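PDB 3UMO: ATP-dependent 6-phosphofructokinase isozyme 2 from Escherichia coli, which catalyses the magnesium-dependent phosphorylation of fructose 6-phosphate to fructose 1,6-bisphosphate by ATP, the first committing step of glycolysis, as a homodimer. Local coordinates for residues S257-M262 with F278-G283. Numbering follows the deposited sequence.
Sequences SMVGAM and FGVAAG. With ATP (adenosine-5'-triphosphate), chain E.
Met-258 lies across the backbone at Gly-279, where segments 257-262 and 278-283, on helices 254-267 and 272-286, run roughly antiparallel; their axes approach to 7.2 Å, with 145° between N-to-C directions. With its CG anti to the backbone N (chi1 165°) and chi2 extended, the side chain runs across the neighbouring helix; Met-258 CB rests 3.4 Å from Gly-279 O. The bend at chi3 then lays Met-258 CE 3.6 Å from Val-280 CG2. Met-258 CE also comes within 3.2 Å of ATP O3', so thioether and valine branch together floor one side of the ribose.

Gly-279 has no side chain, and Met-262 CG lies directly on its CA, 3.6 Å from Gly-279 CA. Further along, the methyls of Ala-261 and Ala-282 butt together, CB to CB at a tight 3.4 Å. Phe-278 closes that end: Ala-261 O lies in the ring plane at the edge, 3.3 Å from Phe-278 CD2, while the Ala-261 methyl sits over the CD2 rim, off the plane. Tyr-304 packs edge-to-face with the ring and Lys-265 makes a cation-pi contact.

No hydrogen bond links the two segments; beyond a CA-H...O contact from Met-258 CA to Gly-279 O (3.5 Å), they are held probably by close packing of small residues and apolar side chains. In this ribokinase-family kinase Val-280 O takes a weak hydrogen bond from ATP O2', Lys-185 and Ser-224 also bind the nucleotide, and Gly-283, lacking a side chain, lets the ribose O4' settle against its backbone.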
loop_
_atom_site.group_PDB
_atom_site.type_symbol
_atom_site.label_atom_id
_atom_site.label_comp_id
_atom_site.label_asym_id
_atom_site.label_seq_id
_atom_site.Cartn_x
_atom_site.Cartn_y
_atom_site.Cartn_z
ATOM N N SER A 257 14.324 -17.006 18.134
ATOM C CA SER A 257 13.875 -17.435 19.452
ATOM C C SER A 257 13.763 -18.949 19.490
ATOM O O SER A 257 14.202 -19.585 20.451
ATOM C CB SER A 257 12.524 -16.808 19.805
ATOM O OG SER A 257 12.664 -15.410 20.013
ATOM N N MET A 258 13.168 -19.523 18.448
ATOM C CA MET A 258 13.072 -20.978 18.351
ATOM C C MET A 258 14.448 -21.640 18.354
ATOM O O MET A 258 14.665 -22.637 19.056
ATOM C CB MET A 258 12.299 -21.389 17.092
ATOM C CG MET A 258 12.472 -22.860 16.737
ATOM S SD MET A 258 11.384 -23.371 15.392
ATOM C CE MET A 258 9.980 -23.990 16.317
ATOM N N VAL A 259 15.376 -21.109 17.561
ATOM C CA VAL A 259 16.727 -21.674 17.520
ATOM C C VAL A 259 17.430 -21.597 18.875
ATOM O O VAL A 259 18.067 -22.569 19.304
ATOM C CB VAL A 259 17.586 -21.041 16.407
ATOM C CG1 VAL A 259 19.033 -21.498 16.520
ATOM C CG2 VAL A 259 17.013 -21.410 15.048
ATOM N N GLY A 260 17.293 -20.458 19.554
ATOM C CA GLY A 260 17.856 -20.291 20.886
ATOM C C GLY A 260 17.348 -21.350 21.849
ATOM O O GLY A 260 18.129 -21.970 22.582
ATOM N N ALA A 261 16.039 -21.579 21.823
ATOM C CA ALA A 261 15.416 -22.572 22.696
ATOM C C ALA A 261 15.877 -23.987 22.383
ATOM O O ALA A 261 16.153 -24.781 23.292
ATOM C CB ALA A 261 13.902 -22.485 22.600
ATOM N N MET A 262 15.924 -24.328 21.100
ATOM C CA MET A 262 16.333 -25.677 20.733
ATOM C C MET A 262 17.803 -25.919 21.054
ATOM O O MET A 262 18.186 -27.024 21.432
ATOM C CB MET A 262 16.013 -25.978 19.264
ATOM C CG MET A 262 14.503 -26.006 19.013
ATOM S SD MET A 262 14.034 -26.704 17.424
ATOM C CE MET A 262 14.940 -25.660 16.276
ATOM N N PHE A 278 10.032 -27.103 23.048
ATOM C CA PHE A 278 10.580 -25.887 23.631
ATOM C C PHE A 278 10.849 -24.868 22.529
ATOM O O PHE A 278 10.639 -23.667 22.716
ATOM C CB PHE A 278 11.862 -26.196 24.405
ATOM C CG PHE A 278 12.270 -25.115 25.363
ATOM C CD1 PHE A 278 11.395 -24.681 26.346
ATOM C CD2 PHE A 278 13.536 -24.548 25.300
ATOM C CE1 PHE A 278 11.766 -23.688 27.241
ATOM C CE2 PHE A 278 13.912 -23.546 26.197
ATOM C CZ PHE A 278 13.027 -23.119 27.164
ATOM N N GLY A 279 11.289 -25.353 21.369
ATOM C CA GLY A 279 11.496 -24.492 20.213
ATOM C C GLY A 279 10.210 -23.802 19.773
ATOM O O GLY A 279 10.190 -22.590 19.537
ATOM N N VAL A 280 9.134 -24.572 19.638
ATOM C CA VAL A 280 7.846 -23.996 19.266
ATOM C C VAL A 280 7.355 -23.031 20.343
ATOM O O VAL A 280 6.824 -21.962 20.027
ATOM C CB VAL A 280 6.785 -25.086 18.976
ATOM C CG1 VAL A 280 5.368 -24.497 18.992
ATOM C CG2 VAL A 280 7.077 -25.735 17.634
ATOM N N ALA A 281 7.535 -23.404 21.609
ATOM C CA ALA A 281 7.119 -22.531 22.708
ATOM C C ALA A 281 7.806 -21.169 22.636
ATOM O O ALA A 281 7.153 -20.131 22.778
ATOM C CB ALA A 281 7.363 -23.195 24.070
ATOM N N ALA A 282 9.116 -21.169 22.409
ATOM C CA ALA A 282 9.862 -19.912 22.333
ATOM C C ALA A 282 9.548 -19.137 21.060
ATOM O O ALA A 282 9.403 -17.909 21.089
ATOM C CB ALA A 282 11.355 -20.170 22.438
ATOM N N GLY A 283 9.482 -19.843 19.931
ATOM C CA GLY A 283 9.141 -19.204 18.673
ATOM C C GLY A 283 7.791 -18.497 18.759
ATOM O O GLY A 283 7.644 -17.342 18.359
HETATM P PG ATP E . 12.150 -15.843 10.946
HETATM O O1G ATP E . 13.594 -16.115 10.708
HETATM O O2G ATP E . 12.119 -14.966 12.194
HETATM O O3G ATP E . 11.475 -15.174 9.798
HETATM P PB ATP E . 11.433 -18.439 10.432
HETATM O O1B ATP E . 10.758 -18.160 9.054
HETATM O O2B ATP E . 12.849 -19.043 10.327
HETATM O O3B ATP E . 11.419 -17.150 11.371
HETATM P PA ATP E . 9.060 -19.661 11.511
HETATM O O1A ATP E . 8.276 -18.625 10.761
HETATM O O2A ATP E . 8.612 -21.094 11.215
HETATM O O3A ATP E . 10.580 -19.519 11.227
HETATM O "O5'" ATP E . 8.930 -19.318 13.077
HETATM C "C5'" ATP E . 9.416 -20.219 14.013
HETATM C "C4'" ATP E . 8.506 -20.630 15.081
HETATM O "O4'" ATP E . 7.868 -19.446 15.606
HETATM C "C3'" ATP E . 7.380 -21.437 14.584
HETATM O "O3'" ATP E . 7.713 -22.770 14.482
HETATM C "C2'" ATP E . 6.328 -21.174 15.582
HETATM O "O2'" ATP E . 6.600 -21.844 16.744
HETATM C "C1'" ATP E . 6.506 -19.726 15.834
HETATM N N9 ATP E . 5.669 -18.917 14.950
HETATM C C8 ATP E . 6.064 -18.311 13.815
HETATM N N7 ATP E . 4.988 -17.668 13.297
HETATM C C5 ATP E . 3.924 -17.870 14.102
HETATM C C6 ATP E . 2.589 -17.451 14.068
HETATM N N6 ATP E . 2.073 -16.588 12.953
HETATM N N1 ATP E . 1.769 -17.844 15.058
HETATM C C2 ATP E . 2.209 -18.619 16.064
HETATM N N3 ATP E . 3.479 -19.028 16.121
HETATM C C4 ATP E . 4.352 -18.670 15.163
#